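Local atomic coordinates of transglutaminase elicitor (Phytophthora sojae, PDB entry 3TW5), a protein that catalyses, as a transglutaminase, the cross-linking of glutamine side chains to lysine amines, and acts as an elicitor of plant innate immunity. Residues W53-A67 and H147-L160. The protein carries 1 engineered substitution. Numbering follows the deposited sequence.
Sequences WSQGQPSAAEKYAKA and HNGVTFQPMDLKAL
Asp-156, buried in the first turn of its helix, takes three N-H donors on one carboxylate. The indole NE1 of Trp-53 reaches OD1 at 2.7 Å; the oxygen lies in the ring plane, yet the nitrogen sits above the carboxylate plane, 43° out of it. OD2 is shared: Lys-63 NZ makes a salt bridge from the syn side at 2.8 Å, and Gln-153 N, at the N-cap position, comes from the anti side, so that Asp-156 is the N3 acceptor for the N-cap N-H, one half of a capping box. Such a grip fixes the rotation of the carboxylate and probably favours its charged form. Lys-63 runs extended beyond CG, its methylenes passing Val-150 CG2, and its NZ also donates to Thr-151 O.

Met-155 covers one face of Trp-53, its CG centred over the six-membered ring 3.6 Å from the centroid. The sulfur stands farther out above that face, a Met-aromatic contact, while Gln-153 CB meets the ring edge. Toward the other end of helix 60-67, Ala-67 CB packs on Val-150 CG1 and the edge of the Phe-152 ring. Asn-148, in the type I' turn of the hairpin, gives a nearly straight bond from ND2 to Ala-67 O (2.8 Å), in the carbonyl plane. Leu-160 CD2 lies against Tyr-64 CB, and Ala-60 CB touches Ala-159 CB.

Helix 60-67 packs obliquely against strand 150-152, its C-terminal end beside the hairpin turn, and crosses helix 154-160 at 89°, with axes 9.5 Å apart. Asp-286 receives Gln-153 NE2 and Met-155 N, helix 72-82 packs against Ser-59 and Ala-61, and helix 352-364 meets Tyr-64, His-147 and Leu-157.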
loop_
_atom_site.group_PDB
_atom_site.type_symbol
_atom_site.label_atom_id
_atom_site.label_comp_id
_atom_site.label_asym_id
_atom_site.label_seq_id
_atom_site.Cartn_x
_atom_site.Cartn_y
_atom_site.Cartn_z
ATOM N N TRP A 53 -14.885 -5.022 -14.601
ATOM C CA TRP A 53 -13.507 -4.812 -15.050
ATOM C C TRP A 53 -13.257 -5.524 -16.382
ATOM O O TRP A 53 -12.448 -5.076 -17.199
ATOM C CB TRP A 53 -12.512 -5.294 -13.987
ATOM C CG TRP A 53 -12.657 -6.748 -13.649
ATOM C CD1 TRP A 53 -13.506 -7.293 -12.734
ATOM C CD2 TRP A 53 -11.939 -7.841 -14.232
ATOM N NE1 TRP A 53 -13.365 -8.657 -12.707
ATOM C CE2 TRP A 53 -12.409 -9.023 -13.616
ATOM C CE3 TRP A 53 -10.946 -7.941 -15.213
ATOM C CZ2 TRP A 53 -11.920 -10.290 -13.949
ATOM C CZ3 TRP A 53 -10.457 -9.200 -15.543
ATOM C CH2 TRP A 53 -10.947 -10.358 -14.912
ATOM N N SER A 54 -13.961 -6.636 -16.580
ATOM C CA SER A 54 -13.915 -7.394 -17.819
ATOM C C SER A 54 -15.201 -7.145 -18.615
ATOM O O SER A 54 -16.307 -7.257 -18.073
ATOM C CB SER A 54 -13.737 -8.881 -17.507
ATOM O OG SER A 54 -13.661 -9.657 -18.686
ATOM N N GLN A 55 -15.045 -6.797 -19.893
ATOM C CA GLN A 55 -16.170 -6.472 -20.778
ATOM C C GLN A 55 -17.173 -7.613 -20.882
ATOM O O GLN A 55 -16.797 -8.762 -21.120
ATOM C CB GLN A 55 -15.659 -6.145 -22.180
ATOM C CG GLN A 55 -14.800 -4.899 -22.283
ATOM C CD GLN A 55 -15.591 -3.690 -22.732
ATOM O OE1 GLN A 55 -16.666 -3.398 -22.201
ATOM N NE2 GLN A 55 -15.062 -2.977 -23.721
ATOM N N GLY A 56 -18.448 -7.288 -20.693
ATOM C CA GLY A 56 -19.529 -8.262 -20.823
ATOM C C GLY A 56 -19.628 -9.269 -19.693
ATOM O O GLY A 56 -20.666 -9.908 -19.523
ATOM N N GLN A 57 -18.549 -9.414 -18.926
ATOM C CA GLN A 57 -18.514 -10.333 -17.788
ATOM C C GLN A 57 -19.176 -9.726 -16.550
ATOM O O GLN A 57 -19.037 -8.527 -16.299
ATOM C CB GLN A 57 -17.074 -10.746 -17.468
ATOM C CG GLN A 57 -16.457 -11.716 -18.473
ATOM C CD GLN A 57 -17.204 -13.040 -18.566
ATOM O OE1 GLN A 57 -17.555 -13.646 -17.551
ATOM N NE2 GLN A 57 -17.439 -13.498 -19.789
ATOM N N PRO A 58 -19.905 -10.552 -15.774
ATOM C CA PRO A 58 -20.492 -10.081 -14.522
ATOM C C PRO A 58 -19.409 -9.684 -13.527
ATOM O O PRO A 58 -18.332 -10.285 -13.512
ATOM C CB PRO A 58 -21.252 -11.306 -14.000
ATOM C CG PRO A 58 -21.438 -12.189 -15.180
ATOM C CD PRO A 58 -20.237 -11.965 -16.036
ATOM N N SER A 59 -19.701 -8.679 -12.707
ATOM C CA SER A 59 -18.759 -8.180 -11.707
ATOM C C SER A 59 -18.392 -9.233 -10.663
ATOM O O SER A 59 -19.093 -10.238 -10.503
ATOM C CB SER A 59 -19.337 -6.949 -11.012
ATOM O OG SER A 59 -20.524 -7.265 -10.303
ATOM N N ALA A 60 -17.289 -8.989 -9.955
ATOM C CA ALA A 60 -16.840 -9.869 -8.874
ATOM C C ALA A 60 -17.886 -9.999 -7.765
ATOM O O ALA A 60 -18.017 -11.058 -7.149
ATOM C CB ALA A 60 -15.519 -9.380 -8.309
ATOM N N ALA A 61 -18.627 -8.920 -7.522
ATOM C CA ALA A 61 -19.726 -8.932 -6.565
ATOM C C ALA A 61 -20.847 -9.869 -7.012
ATOM O O ALA A 61 -21.260 -10.751 -6.254
ATOM C CB ALA A 61 -20.257 -7.531 -6.354
ATOM N N GLU A 62 -21.318 -9.678 -8.247
ATOM C CA GLU A 62 -22.379 -10.503 -8.831
ATOM C C GLU A 62 -22.007 -11.981 -8.857
ATOM O O GLU A 62 -22.845 -12.842 -8.594
ATOM C CB GLU A 62 -22.719 -10.018 -10.243
ATOM C CG GLU A 62 -23.784 -10.852 -10.961
ATOM C CD GLU A 62 -24.374 -10.159 -12.176
ATOM O OE1 GLU A 62 -24.167 -8.935 -12.340
ATOM O OE2 GLU A 62 -25.056 -10.844 -12.967
ATOM N N LYS A 63 -20.746 -12.262 -9.176
ATOM C CA LYS A 63 -20.239 -13.630 -9.206
ATOM C C LYS A 63 -20.238 -14.266 -7.818
ATOM O O LYS A 63 -20.528 -15.456 -7.678
ATOM C CB LYS A 63 -18.839 -13.676 -9.820
ATOM C CG LYS A 63 -18.814 -13.483 -11.324
ATOM C CD LYS A 63 -17.422 -13.719 -11.874
ATOM C CE LYS A 63 -17.391 -13.569 -13.379
ATOM N NZ LYS A 63 -16.021 -13.786 -13.901
ATOM N N TYR A 64 -19.918 -13.466 -6.800
ATOM C CA TYR A 64 -19.935 -13.931 -5.414
ATOM C C TYR A 64 -21.356 -14.247 -4.953
ATOM O O TYR A 64 -21.590 -15.274 -4.312
ATOM C CB TYR A 64 -19.278 -12.913 -4.471
ATOM C CG TYR A 64 -19.237 -13.367 -3.025
ATOM C CD1 TYR A 64 -18.223 -14.208 -2.566
ATOM C CD2 TYR A 64 -20.222 -12.968 -2.120
ATOM C CE1 TYR A 64 -18.188 -14.636 -1.239
ATOM C CE2 TYR A 64 -20.198 -13.392 -0.792
ATOM C CZ TYR A 64 -19.178 -14.223 -0.358
ATOM O OH TYR A 64 -19.149 -14.641 0.953
ATOM N N ALA A 65 -22.294 -13.360 -5.281
ATOM C CA ALA A 65 -23.699 -13.563 -4.955
ATOM C C ALA A 65 -24.233 -14.858 -5.572
ATOM O O ALA A 65 -24.782 -15.706 -4.865
ATOM C CB ALA A 65 -24.528 -12.366 -5.398
ATOM N N LYS A 66 -24.042 -15.010 -6.883
ATOM C CA LYS A 66 -24.510 -16.185 -7.623
ATOM C C LYS A 66 -23.984 -17.509 -7.067
ATOM O O LYS A 66 -24.740 -18.473 -6.932
ATOM C CB LYS A 66 -24.141 -16.069 -9.104
ATOM C CG LYS A 66 -25.004 -15.109 -9.908
ATOM C CD LYS A 66 -24.563 -15.085 -11.368
ATOM C CE LYS A 66 -25.517 -14.273 -12.229
ATOM N NZ LYS A 66 -25.103 -14.269 -13.664
ATOM N N ALA A 67 -22.694 -17.546 -6.744
ATOM C CA ALA A 67 -22.035 -18.765 -6.279
ATOM C C ALA A 67 -22.499 -19.211 -4.898
ATOM O O ALA A 67 -22.690 -20.407 -4.658
ATOM C CB ALA A 67 -20.533 -18.580 -6.278
ATOM N N HIS A 147 -16.986 -22.485 -9.098
ATOM C CA HIS A 147 -17.710 -22.879 -7.896
ATOM C C HIS A 147 -19.197 -22.608 -8.078
ATOM O O HIS A 147 -19.599 -21.470 -8.326
ATOM C CB HIS A 147 -17.172 -22.130 -6.677
ATOM C CG HIS A 147 -17.680 -22.660 -5.373
ATOM N ND1 HIS A 147 -18.849 -22.213 -4.794
ATOM C CD2 HIS A 147 -17.179 -23.599 -4.538
ATOM C CE1 HIS A 147 -19.045 -22.855 -3.656
ATOM N NE2 HIS A 147 -18.047 -23.701 -3.477
ATOM N N ASN A 148 -20.001 -23.666 -7.957
ATOM C CA ASN A 148 -21.449 -23.625 -8.220
ATOM C C ASN A 148 -21.824 -22.959 -9.551
ATOM O O ASN A 148 -22.702 -22.093 -9.609
ATOM C CB ASN A 148 -22.217 -23.010 -7.040
ATOM C CG ASN A 148 -22.093 -23.833 -5.762
ATOM O OD1 ASN A 148 -21.865 -25.046 -5.801
ATOM N ND2 ASN A 148 -22.244 -23.170 -4.619
ATOM N N GLY A 149 -21.134 -23.368 -10.615
ATOM C CA GLY A 149 -21.468 -22.951 -11.974
ATOM C C GLY A 149 -20.945 -21.597 -12.412
ATOM O O GLY A 149 -21.115 -21.215 -13.574
ATOM N N VAL A 150 -20.318 -20.861 -11.497
ATOM C CA VAL A 150 -19.734 -19.560 -11.843
ATOM C C VAL A 150 -18.201 -19.579 -11.768
ATOM O O VAL A 150 -17.617 -20.071 -10.795
ATOM C CB VAL A 150 -20.371 -18.380 -11.031
ATOM C CG1 VAL A 150 -20.160 -18.550 -9.554
ATOM C CG2 VAL A 150 -19.829 -17.036 -11.493
ATOM N N THR A 151 -17.570 -19.065 -12.825
ATOM C CA THR A 151 -16.115 -18.996 -12.921
ATOM C C THR A 151 -15.606 -17.702 -12.300
ATOM O O THR A 151 -16.016 -16.604 -12.694
ATOM C CB THR A 151 -15.633 -19.106 -14.391
ATOM O OG1 THR A 151 -16.110 -20.330 -14.960
ATOM C CG2 THR A 151 -14.107 -19.081 -14.478
ATOM N N PHE A 152 -14.722 -17.847 -11.316
ATOM C CA PHE A 152 -14.045 -16.717 -10.698
ATOM C C PHE A 152 -12.659 -16.556 -11.299
ATOM O O PHE A 152 -11.835 -17.471 -11.236
ATOM C CB PHE A 152 -13.926 -16.918 -9.186
ATOM C CG PHE A 152 -15.228 -16.797 -8.451
ATOM C CD1 PHE A 152 -15.667 -15.560 -7.988
ATOM C CD2 PHE A 152 -16.012 -17.920 -8.209
ATOM C CE1 PHE A 152 -16.870 -15.443 -7.303
ATOM C CE2 PHE A 152 -17.213 -17.812 -7.525
ATOM C CZ PHE A 152 -17.643 -16.570 -7.071
ATOM N N GLN A 153 -12.410 -15.395 -11.893
ATOM C CA GLN A 153 -11.093 -15.075 -12.421
ATOM C C GLN A 153 -10.166 -14.676 -11.273
ATOM O O GLN A 153 -10.640 -14.191 -10.244
ATOM C CB GLN A 153 -11.191 -13.950 -13.456
ATOM C CG GLN A 153 -12.021 -14.294 -14.700
ATOM C CD GLN A 153 -11.448 -15.450 -15.511
ATOM O OE1 GLN A 153 -12.183 -16.325 -15.965
ATOM N NE2 GLN A 153 -10.134 -15.456 -15.696
ATOM N N PRO A 154 -8.843 -14.894 -11.429
ATOM C CA PRO A 154 -7.896 -14.445 -10.407
ATOM C C PRO A 154 -8.140 -12.994 -10.005
ATOM O O PRO A 154 -8.037 -12.646 -8.829
ATOM C CB PRO A 154 -6.546 -14.588 -11.107
ATOM C CG PRO A 154 -6.740 -15.758 -11.999
ATOM C CD PRO A 154 -8.169 -15.680 -12.481
ATOM N N MET A 155 -8.487 -12.173 -10.988
ATOM C CA MET A 155 -8.804 -10.774 -10.766
ATOM C C MET A 155 -10.069 -10.578 -9.921
ATOM O O MET A 155 -10.106 -9.704 -9.053
ATOM C CB MET A 155 -8.938 -10.063 -12.109
ATOM C CG MET A 155 -9.036 -8.572 -12.009
ATOM S SD MET A 155 -7.593 -7.884 -11.196
ATOM C CE MET A 155 -8.092 -6.184 -11.189
ATOM N N ASP A 156 -11.097 -11.384 -10.179
ATOM C CA ASP A 156 -12.325 -11.356 -9.386
ATOM C C ASP A 156 -12.022 -11.637 -7.915
ATOM O O ASP A 156 -12.563 -10.978 -7.021
ATOM C CB ASP A 156 -13.336 -12.383 -9.904
ATOM C CG ASP A 156 -13.952 -11.994 -11.239
ATOM O OD1 ASP A 156 -14.325 -10.816 -11.431
ATOM O OD2 ASP A 156 -14.088 -12.892 -12.096
ATOM N N LEU A 157 -11.146 -12.615 -7.678
ATOM C CA LEU A 157 -10.739 -12.993 -6.328
ATOM C C LEU A 157 -9.922 -11.900 -5.647
ATOM O O LEU A 157 -10.038 -11.699 -4.440
ATOM C CB LEU A 157 -9.971 -14.316 -6.342
ATOM C CG LEU A 157 -10.717 -15.537 -6.889
ATOM C CD1 LEU A 157 -9.840 -16.765 -6.824
ATOM C CD2 LEU A 157 -12.023 -15.782 -6.146
ATOM N N LYS A 158 -9.107 -11.192 -6.426
ATOM C CA LYS A 158 -8.384 -10.020 -5.925
ATOM C C LYS A 158 -9.354 -8.945 -5.429
ATOM O O LYS A 158 -9.093 -8.287 -4.424
ATOM C CB LYS A 158 -7.447 -9.450 -6.999
ATOM C CG LYS A 158 -6.236 -10.324 -7.281
ATOM C CD LYS A 158 -5.311 -9.717 -8.323
ATOM C CE LYS A 158 -4.085 -10.600 -8.522
ATOM N NZ LYS A 158 -3.062 -9.978 -9.401
ATOM N N ALA A 159 -10.475 -8.790 -6.134
ATOM C CA ALA A 159 -11.535 -7.861 -5.741
ATOM C C ALA A 159 -12.193 -8.280 -4.437
ATOM O O ALA A 159 -12.349 -7.467 -3.525
ATOM C CB ALA A 159 -12.583 -7.756 -6.836
ATOM N N LEU A 160 -12.574 -9.552 -4.360
ATOM C CA LEU A 160 -13.262 -10.081 -3.191
ATOM C C LEU A 160 -12.407 -9.988 -1.928
ATOM O O LEU A 160 -12.863 -9.459 -0.913
ATOM C CB LEU A 160 -13.731 -11.520 -3.435
ATOM C CG LEU A 160 -14.791 -11.751 -4.519
ATOM C CD1 LEU A 160 -15.097 -13.231 -4.639
ATOM C CD2 LEU A 160 -16.066 -10.951 -4.253
#